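Local atomic coordinates of cytochrome c, putative (Shewanella oneidensis, PDB entry 1SP3), a protein that carries eight covalently bound c-type hemes and probably acts as a respiratory oxidoreductase, consistent with tetrathionate reduction. Residues A[134-139]-A[179-184]; A[191-196]-A[204-209]; A[195-200]-A[293-298]. One frame throughout, in Å; residues are numbered along the deposited sequence.

How the contacts relate
Following the chain from its N terminus, contact 1 comes first: it brings the start of helix 136-143 against the short helix 181-184 and closes a loop of 39 residues that is mostly irregular. Contact 2 follows in series and closes a much shorter loop, 197-203, after strand 191-192. Contact 3 departs from the end of the same stretch, sharing Asn-195 and Ala-196, and spans 92 residues to reach strand 295-297; segment 204-209 lies within that span, so the two loops overlap. All three touch one heme: contact 1 supplies its thioether cysteines, contacts 2 and 3 engage its propionates, and contact 3 ties this region to strand 295-297 of the mixed sheet.

Contact 1. Residues A[134-139]-A[179-184]; sequences PVRDNC and FQCQNC. With HEC (heme c), chain G.
Cys-139 and Cys-181 meet side by side, each the first cysteine of a heme-binding CXXCH motif, and their SG atoms are 3.6 Å apart without a disulfide. Each sulfur is instead a thioether to its own heme: Cys-181 SG bonds CAB of the present heme at 1.9 Å, Cys-184 SG bonds CAC of the same group, and Cys-139 SG joins a neighbouring heme. Cys-139 CB also touches the present heme's CMB (3.6 Å), so Cys-139, bound to one heme, packs against the other.

Inside 134-139, the N-cap residue Val-135 donates its N-H to Asn-138 OD1, one half of a capping box at the helix start. Three hydrogen bonds join the segments. Arg-136 N, in the first turn of its helix, gives its proton to Gln-180 OE1 (2.9 Å), approaching nearly in line with the C=O bond. The bend of Gln-180 at chi2 (-52°) brings its amide over one face of the Arg-136 guanidinium, the two planes being 19° apart. At the guanidinium edge NH1 donates to Phe-179 O (2.8 Å), while NH2 bonds Ala-162 O. Gln-182 NE2, which also bonds a propionate of another heme, points almost straight at Pro-134 O (2.9 Å, N-H...O 170°).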
loop_
_atom_site.group_PDB
_atom_site.type_symbol
_atom_site.label_atom_id
_atom_site.label_comp_id
_atom_site.label_asym_id
_atom_site.label_seq_id
_atom_site.Cartn_x
_atom_site.Cartn_y
_atom_site.Cartn_z
ATOM N N PRO A 134 13.373 10.485 11.788
ATOM C CA PRO A 134 13.191 9.277 10.943
ATOM C C PRO A 134 14.106 9.352 9.701
ATOM O O PRO A 134 14.271 10.471 9.097
ATOM C CB PRO A 134 11.725 9.385 10.432
ATOM C CG PRO A 134 10.967 10.320 11.637
ATOM C CD PRO A 134 12.136 11.273 11.977
ATOM N N VAL A 135 14.612 8.192 9.281
ATOM C CA VAL A 135 15.241 8.025 7.950
ATOM C C VAL A 135 14.466 7.026 7.127
ATOM O O VAL A 135 13.482 6.425 7.634
ATOM C CB VAL A 135 16.684 7.570 8.099
ATOM C CG1 VAL A 135 17.432 8.629 8.862
ATOM C CG2 VAL A 135 16.812 6.119 8.747
ATOM N N ARG A 136 14.851 6.817 5.867
ATOM C CA ARG A 136 14.076 5.862 5.045
ATOM C C ARG A 136 13.776 4.542 5.749
ATOM O O ARG A 136 12.631 3.984 5.678
ATOM C CB ARG A 136 14.741 5.636 3.704
ATOM C CG ARG A 136 14.825 6.916 2.831
ATOM C CD ARG A 136 15.592 6.656 1.516
ATOM N NE ARG A 136 16.950 6.127 1.748
ATOM C CZ ARG A 136 18.073 6.869 1.881
ATOM N NH1 ARG A 136 17.994 8.200 1.809
ATOM N NH2 ARG A 136 19.280 6.271 2.125
ATOM N N ASP A 137 14.754 4.047 6.492
ATOM C CA ASP A 137 14.574 2.720 7.114
ATOM C C ASP A 137 13.488 2.705 8.204
ATOM O O ASP A 137 12.934 1.652 8.532
ATOM C CB ASP A 137 15.911 2.155 7.620
ATOM C CG ASP A 137 16.011 0.625 7.442
ATOM O OD1 ASP A 137 15.503 0.068 6.418
ATOM O OD2 ASP A 137 16.543 -0.140 8.297
ATOM N N ASN A 138 13.175 3.856 8.805
ATOM C CA ASN A 138 12.106 3.851 9.782
ATOM C C ASN A 138 10.754 3.680 9.055
ATOM O O ASN A 138 9.958 2.839 9.443
ATOM C CB ASN A 138 12.114 5.107 10.633
ATOM C CG ASN A 138 13.382 5.261 11.443
ATOM O OD1 ASN A 138 14.290 6.056 11.080
ATOM N ND2 ASN A 138 13.447 4.545 12.580
ATOM N N CYS A 139 10.494 4.483 8.016
ATOM C CA CYS A 139 9.238 4.381 7.274
ATOM C C CYS A 139 9.137 2.979 6.748
ATOM O O CYS A 139 8.101 2.417 6.823
ATOM C CB CYS A 139 9.160 5.395 6.107
ATOM S SG CYS A 139 9.556 7.030 6.748
ATOM N N PHE A 179 17.616 11.571 -0.624
ATOM C CA PHE A 179 16.437 12.108 0.071
ATOM C C PHE A 179 15.950 11.127 1.139
ATOM O O PHE A 179 15.948 9.918 0.895
ATOM C CB PHE A 179 15.268 12.298 -0.873
ATOM C CG PHE A 179 15.336 13.511 -1.731
ATOM C CD1 PHE A 179 16.457 14.355 -1.738
ATOM C CD2 PHE A 179 14.272 13.788 -2.588
ATOM C CE1 PHE A 179 16.497 15.447 -2.568
ATOM C CE2 PHE A 179 14.311 14.852 -3.414
ATOM C CZ PHE A 179 15.430 15.714 -3.378
ATOM N N GLN A 180 15.518 11.639 2.286
ATOM C CA GLN A 180 14.684 10.821 3.201
ATOM C C GLN A 180 13.259 10.949 2.730
ATOM O O GLN A 180 12.998 11.909 1.995
ATOM C CB GLN A 180 14.765 11.374 4.651
ATOM C CG GLN A 180 16.274 11.473 5.149
ATOM C CD GLN A 180 17.038 10.160 4.972
ATOM O OE1 GLN A 180 16.459 9.037 5.042
ATOM N NE2 GLN A 180 18.327 10.274 4.784
ATOM N N CYS A 181 12.316 10.102 3.209
ATOM C CA CYS A 181 10.976 10.116 2.693
ATOM C C CYS A 181 10.296 11.447 2.902
ATOM O O CYS A 181 9.615 11.920 1.978
ATOM C CB CYS A 181 10.125 9.050 3.371
ATOM S SG CYS A 181 10.821 7.403 3.417
ATOM N N GLN A 182 10.489 12.037 4.113
ATOM C CA GLN A 182 9.901 13.334 4.440
ATOM C C GLN A 182 10.520 14.492 3.677
ATOM O O GLN A 182 9.978 15.562 3.753
ATOM C CB GLN A 182 9.924 13.669 5.950
ATOM C CG GLN A 182 11.367 13.876 6.495
ATOM C CD GLN A 182 12.040 12.608 7.030
ATOM O OE1 GLN A 182 11.877 11.490 6.484
ATOM N NE2 GLN A 182 12.764 12.763 8.124
ATOM N N ASN A 183 11.642 14.324 2.981
ATOM C CA ASN A 183 12.085 15.406 2.087
ATOM C C ASN A 183 10.978 15.670 1.027
ATOM O O ASN A 183 10.768 16.811 0.594
ATOM C CB ASN A 183 13.318 14.954 1.377
ATOM C CG ASN A 183 14.574 15.359 2.063
ATOM O OD1 ASN A 183 15.035 16.488 1.823
ATOM N ND2 ASN A 183 15.201 14.454 2.864
ATOM N N CYS A 184 10.259 14.626 0.600
ATOM C CA CYS A 184 9.081 14.915 -0.213
ATOM C C CYS A 184 7.758 14.932 0.590
ATOM O O CYS A 184 6.855 15.727 0.326
ATOM C CB CYS A 184 8.917 13.940 -1.334
ATOM S SG CYS A 184 10.247 13.784 -2.539
HETATM FE FE HEC G . 6.312 8.681 -1.458
HETATM C CHA HEC G . 3.085 8.490 -2.596
HETATM C CHB HEC G . 5.613 6.405 0.905
HETATM C CHC HEC G . 9.682 8.663 -0.525
HETATM C CHD HEC G . 6.996 11.119 -3.718
HETATM N NA HEC G . 4.659 7.562 -0.939
HETATM C C1A HEC G . 3.424 7.691 -1.515
HETATM C C2A HEC G . 2.525 6.827 -0.830
HETATM C C3A HEC G . 3.219 6.231 0.133
HETATM C C4A HEC G . 4.594 6.685 0.052
HETATM C CMA HEC G . 2.683 5.193 1.136
HETATM C CAA HEC G . 1.043 6.635 -1.215
HETATM C CBA HEC G . 1.073 5.544 -2.330
HETATM C CGA HEC G . -0.386 5.173 -2.575
HETATM O O1A HEC G . -0.983 4.536 -1.643
HETATM O O2A HEC G . -0.972 5.516 -3.666
HETATM N NB HEC G . 7.421 7.787 -0.100
HETATM C C1B HEC G . 6.908 6.862 0.812
HETATM C C2B HEC G . 7.993 6.335 1.598
HETATM C C3B HEC G . 9.121 6.943 1.180
HETATM C C4B HEC G . 8.786 7.869 0.140
HETATM C CMB HEC G . 7.845 5.261 2.721
HETATM C CAB HEC G . 10.580 6.677 1.700
HETATM C CBB HEC G . 11.096 5.399 1.572
HETATM N NC HEC G . 8.035 9.683 -2.010
HETATM C C1C HEC G . 9.275 9.560 -1.444
HETATM C C2C HEC G . 10.120 10.519 -2.036
HETATM C C3C HEC G . 9.366 11.197 -2.936
HETATM C C4C HEC G . 8.049 10.681 -2.906
HETATM C CMC HEC G . 11.628 10.649 -1.597
HETATM C CAC HEC G . 9.774 12.428 -3.839
HETATM C CBC HEC G . 10.975 12.401 -4.535
HETATM N ND HEC G . 5.245 9.655 -2.900
HETATM C C1D HEC G . 5.703 10.634 -3.771
HETATM C C2D HEC G . 4.675 11.063 -4.699
HETATM C C3D HEC G . 3.487 10.316 -4.310
HETATM C C4D HEC G . 3.923 9.411 -3.231
HETATM C CMD HEC G . 4.723 12.150 -5.875
HETATM C CAD HEC G . 2.062 10.420 -4.964
HETATM C CBD HEC G . 1.238 11.116 -3.865
HETATM C CGD HEC G . 1.288 12.629 -3.903
HETATM O O1D HEC G . 0.620 13.245 -3.066
HETATM O O2D HEC G . 1.909 13.239 -4.836
#

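Contact 2. Residues A[191-196]-A[204-209]; sequences QISGNA and IDHIGC. With HEC (heme c), chain G.
The amide of Asn-195 and the imidazole of His-206 cross at about a right angle as side chains, their planes 51° apart, with Asn-195 OD1 3.7 Å from His-206 CB. Ile-204 O lies close to the plane of the amide and accepts from Asn-195 ND2 at 2.9 Å; relative to the carbonyl plane, however, the donor stands 71° above, not on a lone pair. Ser-193 CB approaches the His-206 ring obliquely, nearest to CD2 at 3.7 Å; the ring extends away from its own backbone N (chi1 -177°) to meet it. Ser-193 OG itself bonds Thr-186 O.

Between the segments sits one heme propionate. Its O2D is modelled only 1.9 Å from Ile-207 O, too close for an unbonded pair, so the carboxylate's exact position is uncertain. As placed, O1D receives Asn-195 N at 2.8 Å in a nearly straight bond and Ile-207 N at 3.3 Å. Ser-193 O accepts from ND1 of His-185, an axial ligand of this heme iron, and so helps orient the His-185 ring.

Segment 191-196 leaves the hairpin of strands 187-188 and 191-192; in segment 204-209, Ile-204 and Asp-205 touch Tyr-327 of strand 325-339, Asp-205 pairs with Arg-397, and Cys-209 packs on helix 232-236.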
loop_
_atom_site.group_PDB
_atom_site.type_symbol
_atom_site.label_atom_id
_atom_site.label_comp_id
_atom_site.label_asym_id
_atom_site.label_seq_id
_atom_site.Cartn_x
_atom_site.Cartn_y
_atom_site.Cartn_z
ATOM N N GLN A 191 1.272 15.269 10.732
ATOM C CA GLN A 191 0.553 14.955 9.448
ATOM C C GLN A 191 1.558 14.842 8.287
ATOM O O GLN A 191 2.146 15.807 7.829
ATOM C CB GLN A 191 -0.601 15.890 9.125
ATOM C CG GLN A 191 -1.439 15.333 7.868
ATOM C CD GLN A 191 -2.029 13.880 7.964
ATOM O OE1 GLN A 191 -3.128 13.708 8.525
ATOM N NE2 GLN A 191 -1.318 12.838 7.375
ATOM N N ILE A 192 1.795 13.623 7.889
ATOM C CA ILE A 192 2.705 13.301 6.830
ATOM C C ILE A 192 1.953 13.487 5.546
ATOM O O ILE A 192 0.929 12.849 5.303
ATOM C CB ILE A 192 3.157 11.857 7.013
ATOM C CG1 ILE A 192 3.956 11.690 8.299
ATOM C CG2 ILE A 192 4.043 11.352 5.824
ATOM C CD1 ILE A 192 4.189 10.260 8.639
ATOM N N SER A 193 2.455 14.376 4.699
ATOM C CA SER A 193 1.708 14.717 3.535
ATOM C C SER A 193 1.858 13.644 2.442
ATOM O O SER A 193 2.564 12.660 2.604
ATOM C CB SER A 193 2.074 16.141 3.090
ATOM O OG SER A 193 3.326 16.060 2.474
ATOM N N GLY A 194 1.095 13.753 1.388
ATOM C CA GLY A 194 0.986 12.667 0.398
ATOM C C GLY A 194 -0.378 11.979 0.205
ATOM O O GLY A 194 -0.949 11.329 1.123
ATOM N N ASN A 195 -0.890 12.066 -1.005
ATOM C CA ASN A 195 -2.208 11.463 -1.315
ATOM C C ASN A 195 -2.071 9.985 -1.623
ATOM O O ASN A 195 -1.301 9.610 -2.573
ATOM C CB ASN A 195 -2.808 12.080 -2.602
ATOM C CG ASN A 195 -3.214 13.574 -2.446
ATOM O OD1 ASN A 195 -3.237 14.109 -1.339
ATOM N ND2 ASN A 195 -3.538 14.237 -3.580
ATOM N N ALA A 196 -2.824 9.139 -0.895
ATOM C CA ALA A 196 -3.033 7.758 -1.360
ATOM C C ALA A 196 -3.923 7.831 -2.606
ATOM O O ALA A 196 -4.687 8.792 -2.764
ATOM C CB ALA A 196 -3.768 6.970 -0.294
ATOM N N ILE A 204 -4.365 16.316 -7.716
ATOM C CA ILE A 204 -4.220 14.831 -7.876
ATOM C C ILE A 204 -3.045 14.347 -7.019
ATOM O O ILE A 204 -3.115 13.305 -6.325
ATOM C CB ILE A 204 -3.998 14.337 -9.392
ATOM C CG1 ILE A 204 -5.183 14.668 -10.351
ATOM C CG2 ILE A 204 -3.668 12.834 -9.405
ATOM C CD1 ILE A 204 -5.022 14.076 -11.811
ATOM N N ASP A 205 -1.969 15.129 -7.081
ATOM C CA ASP A 205 -0.776 14.882 -6.292
ATOM C C ASP A 205 -0.532 16.095 -5.433
ATOM O O ASP A 205 -0.185 17.138 -5.971
ATOM C CB ASP A 205 0.419 14.642 -7.218
ATOM C CG ASP A 205 0.339 13.296 -7.975
ATOM O OD1 ASP A 205 -0.482 12.451 -7.583
ATOM O OD2 ASP A 205 1.034 13.003 -8.976
ATOM N N HIS A 206 -0.722 15.964 -4.114
ATOM C CA HIS A 206 -0.195 16.939 -3.167
ATOM C C HIS A 206 1.333 17.178 -3.232
ATOM O O HIS A 206 1.761 18.325 -3.291
ATOM C CB HIS A 206 -0.564 16.627 -1.722
ATOM C CG HIS A 206 -0.081 17.679 -0.766
ATOM N ND1 HIS A 206 -0.793 18.836 -0.514
ATOM C CD2 HIS A 206 1.083 17.801 -0.077
ATOM C CE1 HIS A 206 -0.107 19.602 0.323
ATOM N NE2 HIS A 206 1.030 18.994 0.611
ATOM N N ILE A 207 2.155 16.137 -3.164
ATOM C CA ILE A 207 3.552 16.269 -3.537
ATOM C C ILE A 207 3.422 15.886 -4.955
ATOM O O ILE A 207 2.717 14.964 -5.220
ATOM C CB ILE A 207 4.404 15.116 -2.986
ATOM C CG1 ILE A 207 4.104 14.836 -1.516
ATOM C CG2 ILE A 207 5.966 15.233 -3.428
ATOM C CD1 ILE A 207 4.498 13.457 -1.148
ATOM N N GLY A 208 4.086 16.421 -5.921
ATOM C CA GLY A 208 3.908 15.561 -7.116
ATOM C C GLY A 208 5.309 15.687 -7.632
ATOM O O GLY A 208 6.236 15.425 -6.911
ATOM N N CYS A 209 5.478 16.240 -8.793
ATOM C CA CYS A 209 6.831 16.401 -9.316
ATOM C C CYS A 209 7.075 17.874 -9.589
ATOM O O CYS A 209 8.168 18.247 -9.945
ATOM C CB CYS A 209 6.980 15.592 -10.619
ATOM S SG CYS A 209 6.527 13.887 -10.348
HETATM FE FE HEC G . 6.312 8.681 -1.458
HETATM C CHA HEC G . 3.085 8.490 -2.596
HETATM C CHB HEC G . 5.613 6.405 0.905
HETATM C CHC HEC G . 9.682 8.663 -0.525
HETATM C CHD HEC G . 6.996 11.119 -3.718
HETATM N NA HEC G . 4.659 7.562 -0.939
HETATM C C1A HEC G . 3.424 7.691 -1.515
HETATM C C2A HEC G . 2.525 6.827 -0.830
HETATM C C3A HEC G . 3.219 6.231 0.133
HETATM C C4A HEC G . 4.594 6.685 0.052
HETATM C CMA HEC G . 2.683 5.193 1.136
HETATM C CAA HEC G . 1.043 6.635 -1.215
HETATM C CBA HEC G . 1.073 5.544 -2.330
HETATM C CGA HEC G . -0.386 5.173 -2.575
HETATM O O1A HEC G . -0.983 4.536 -1.643
HETATM O O2A HEC G . -0.972 5.516 -3.666
HETATM N NB HEC G . 7.421 7.787 -0.100
HETATM C C1B HEC G . 6.908 6.862 0.812
HETATM C C2B HEC G . 7.993 6.335 1.598
HETATM C C3B HEC G . 9.121 6.943 1.180
HETATM C C4B HEC G . 8.786 7.869 0.140
HETATM C CMB HEC G . 7.845 5.261 2.721
HETATM C CAB HEC G . 10.580 6.677 1.700
HETATM C CBB HEC G . 11.096 5.399 1.572
HETATM N NC HEC G . 8.035 9.683 -2.010
HETATM C C1C HEC G . 9.275 9.560 -1.444
HETATM C C2C HEC G . 10.120 10.519 -2.036
HETATM C C3C HEC G . 9.366 11.197 -2.936
HETATM C C4C HEC G . 8.049 10.681 -2.906
HETATM C CMC HEC G . 11.628 10.649 -1.597
HETATM C CAC HEC G . 9.774 12.428 -3.839
HETATM C CBC HEC G . 10.975 12.401 -4.535
HETATM N ND HEC G . 5.245 9.655 -2.900
HETATM C C1D HEC G . 5.703 10.634 -3.771
HETATM C C2D HEC G . 4.675 11.063 -4.699
HETATM C C3D HEC G . 3.487 10.316 -4.310
HETATM C C4D HEC G . 3.923 9.411 -3.231
HETATM C CMD HEC G . 4.723 12.150 -5.875
HETATM C CAD HEC G . 2.062 10.420 -4.964
HETATM C CBD HEC G . 1.238 11.116 -3.865
HETATM C CGD HEC G . 1.288 12.629 -3.903
HETATM O O1D HEC G . 0.620 13.245 -3.066
HETATM O O2D HEC G . 1.909 13.239 -4.836
#

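Contact 3. Residues A[195-200]-A[293-298]; sequences NAMGVS and GTANAY. With HEC (heme c), chain G.
Met-197 and Ala-295 carry the apolar side-chain contact here: the CB of Ala-295 points toward the loop and comes to 4.1 Å from Met-197 CG. The Met-197 side chain runs out from the backbone with CG opposite its own N (chi1 -166°), which presents the CG methylene to the alanine methyl. That same Ala-295 CB also rests on the backbone of Gly-198, 3.7 Å from its CA. Thr-294, between Gly-293 and Ala-295 in sequence, turns its CB away, and its OG1 bonds Asn-292 OD1.

With no side chain at Gly-198, backbones approach closely: Gly-198 CA lies 4.1 Å from Thr-294 CA and makes a CA-H...O contact of 3.4 Å to Gly-293 O. Ser-200, poorly ordered, points its CB toward segment 293-298, with OG 3.7 Å from Gly-293 O. No direct hydrogen bond joins the segments. A water accepts from Ala-295 N at 2.9 Å, but it also lies implausibly close to Gly-198 O, so a bridge through it is doubtful. Gly-198 N is bonded to Tyr-291 OH.

Residues 196-199 form a type II beta turn, closed by Val-199 N to Ala-196 O (3.1 Å), with Gly-198 at its third position at positive phi. Within the same turn Met-197 N donates to heme propionate O2A (3.2 Å), so this is a turn that holds a propionate while docking against a strand of the mixed sheet.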
loop_
_atom_site.group_PDB
_atom_site.type_symbol
_atom_site.label_atom_id
_atom_site.label_comp_id
_atom_site.label_asym_id
_atom_site.label_seq_id
_atom_site.Cartn_x
_atom_site.Cartn_y
_atom_site.Cartn_z
ATOM N N ASN A 195 -0.890 12.066 -1.005
ATOM C CA ASN A 195 -2.208 11.463 -1.315
ATOM C C ASN A 195 -2.071 9.985 -1.623
ATOM O O ASN A 195 -1.301 9.610 -2.573
ATOM C CB ASN A 195 -2.808 12.080 -2.602
ATOM C CG ASN A 195 -3.214 13.574 -2.446
ATOM O OD1 ASN A 195 -3.237 14.109 -1.339
ATOM N ND2 ASN A 195 -3.538 14.237 -3.580
ATOM N N ALA A 196 -2.824 9.139 -0.895
ATOM C CA ALA A 196 -3.033 7.758 -1.360
ATOM C C ALA A 196 -3.923 7.831 -2.606
ATOM O O ALA A 196 -4.687 8.792 -2.764
ATOM C CB ALA A 196 -3.768 6.970 -0.294
ATOM N N MET A 197 -3.920 6.801 -3.433
ATOM C CA MET A 197 -4.829 6.749 -4.589
ATOM C C MET A 197 -6.279 7.019 -4.174
ATOM O O MET A 197 -6.735 6.473 -3.179
ATOM C CB MET A 197 -4.821 5.372 -5.211
ATOM C CG MET A 197 -5.454 5.352 -6.592
ATOM S SD MET A 197 -5.391 3.700 -7.335
ATOM C CE MET A 197 -4.621 2.882 -6.201
ATOM N N GLY A 198 -6.961 7.863 -4.954
ATOM C CA GLY A 198 -8.359 8.155 -4.777
ATOM C C GLY A 198 -8.656 9.199 -3.712
ATOM O O GLY A 198 -9.822 9.512 -3.491
ATOM N N VAL A 199 -7.622 9.739 -3.072
ATOM C CA VAL A 199 -7.764 10.926 -2.222
ATOM C C VAL A 199 -7.263 12.234 -2.928
ATOM O O VAL A 199 -6.278 12.187 -3.690
ATOM C CB VAL A 199 -6.962 10.708 -0.962
ATOM C CG1 VAL A 199 -6.801 12.041 -0.192
ATOM C CG2 VAL A 199 -7.561 9.514 -0.155
ATOM N N SER A 200 -7.942 13.373 -2.694
ATOM C CA SER A 200 -7.702 14.649 -3.450
ATOM C C SER A 200 -7.370 15.865 -2.517
ATOM O O SER A 200 -6.723 15.587 -1.489
ATOM C CB SER A 200 -8.801 14.895 -4.502
ATOM O OG SER A 200 -8.377 14.523 -5.832
ATOM N N GLY A 293 -7.557 11.517 -10.103
ATOM C CA GLY A 293 -7.575 11.826 -8.680
ATOM C C GLY A 293 -8.649 11.005 -7.927
ATOM O O GLY A 293 -8.629 10.908 -6.714
ATOM N N THR A 294 -9.594 10.400 -8.635
ATOM C CA THR A 294 -10.542 9.566 -7.919
ATOM C C THR A 294 -10.390 8.108 -8.336
ATOM O O THR A 294 -9.880 7.788 -9.437
ATOM C CB THR A 294 -12.048 10.054 -8.091
ATOM O OG1 THR A 294 -12.307 10.145 -9.471
ATOM C CG2 THR A 294 -12.199 11.502 -7.734
ATOM N N ALA A 295 -10.846 7.221 -7.448
ATOM C CA ALA A 295 -10.703 5.824 -7.662
ATOM C C ALA A 295 -12.032 5.152 -7.213
ATOM O O ALA A 295 -12.754 5.620 -6.290
ATOM C CB ALA A 295 -9.524 5.313 -6.832
ATOM N N ASN A 296 -12.356 4.068 -7.865
ATOM C CA ASN A 296 -13.414 3.247 -7.343
ATOM C C ASN A 296 -12.868 2.212 -6.362
ATOM O O ASN A 296 -11.713 1.795 -6.473
ATOM C CB ASN A 296 -14.231 2.587 -8.480
ATOM C CG ASN A 296 -15.725 2.458 -8.095
ATOM O OD1 ASN A 296 -16.090 2.675 -6.911
ATOM N ND2 ASN A 296 -16.566 2.144 -9.056
ATOM N N ALA A 297 -13.695 1.810 -5.396
ATOM C CA ALA A 297 -13.317 0.741 -4.488
ATOM C C ALA A 297 -14.463 -0.226 -4.159
ATOM O O ALA A 297 -15.578 0.181 -3.964
ATOM C CB ALA A 297 -12.692 1.304 -3.182
ATOM N N TYR A 298 -14.126 -1.509 -4.045
ATOM C CA TYR A 298 -15.013 -2.512 -3.516
ATOM C C TYR A 298 -15.069 -2.357 -1.994
ATOM O O TYR A 298 -14.024 -2.289 -1.333
ATOM C CB TYR A 298 -14.524 -3.929 -3.903
ATOM C CG TYR A 298 -15.479 -4.984 -3.301
ATOM C CD1 TYR A 298 -16.640 -5.383 -4.001
ATOM C CD2 TYR A 298 -15.276 -5.492 -2.021
ATOM C CE1 TYR A 298 -17.559 -6.307 -3.444
ATOM C CE2 TYR A 298 -16.198 -6.465 -1.448
ATOM C CZ TYR A 298 -17.345 -6.839 -2.185
ATOM O OH TYR A 298 -18.268 -7.758 -1.668
HETATM FE FE HEC G . 6.312 8.681 -1.458
HETATM C CHA HEC G . 3.085 8.490 -2.596
HETATM C CHB HEC G . 5.613 6.405 0.905
HETATM C CHC HEC G . 9.682 8.663 -0.525
HETATM C CHD HEC G . 6.996 11.119 -3.718
HETATM N NA HEC G . 4.659 7.562 -0.939
HETATM C C1A HEC G . 3.424 7.691 -1.515
HETATM C C2A HEC G . 2.525 6.827 -0.830
HETATM C C3A HEC G . 3.219 6.231 0.133
HETATM C C4A HEC G . 4.594 6.685 0.052
HETATM C CMA HEC G . 2.683 5.193 1.136
HETATM C CAA HEC G . 1.043 6.635 -1.215
HETATM C CBA HEC G . 1.073 5.544 -2.330
HETATM C CGA HEC G . -0.386 5.173 -2.575
HETATM O O1A HEC G . -0.983 4.536 -1.643
HETATM O O2A HEC G . -0.972 5.516 -3.666
HETATM N NB HEC G . 7.421 7.787 -0.100
HETATM C C1B HEC G . 6.908 6.862 0.812
HETATM C C2B HEC G . 7.993 6.335 1.598
HETATM C C3B HEC G . 9.121 6.943 1.180
HETATM C C4B HEC G . 8.786 7.869 0.140
HETATM C CMB HEC G . 7.845 5.261 2.721
HETATM C CAB HEC G . 10.580 6.677 1.700
HETATM C CBB HEC G . 11.096 5.399 1.572
HETATM N NC HEC G . 8.035 9.683 -2.010
HETATM C C1C HEC G . 9.275 9.560 -1.444
HETATM C C2C HEC G . 10.120 10.519 -2.036
HETATM C C3C HEC G . 9.366 11.197 -2.936
HETATM C C4C HEC G . 8.049 10.681 -2.906
HETATM C CMC HEC G . 11.628 10.649 -1.597
HETATM C CAC HEC G . 9.774 12.428 -3.839
HETATM C CBC HEC G . 10.975 12.401 -4.535
HETATM N ND HEC G . 5.245 9.655 -2.900
HETATM C C1D HEC G . 5.703 10.634 -3.771
HETATM C C2D HEC G . 4.675 11.063 -4.699
HETATM C C3D HEC G . 3.487 10.316 -4.310
HETATM C C4D HEC G . 3.923 9.411 -3.231
HETATM C CMD HEC G . 4.723 12.150 -5.875
HETATM C CAD HEC G . 2.062 10.420 -4.964
HETATM C CBD HEC G . 1.238 11.116 -3.865
HETATM C CGD HEC G . 1.288 12.629 -3.903
HETATM O O1D HEC G . 0.620 13.245 -3.066
HETATM O O2D HEC G . 1.909 13.239 -4.836
HETATM O O HOH W 1 -11.613 8.272 -4.809
#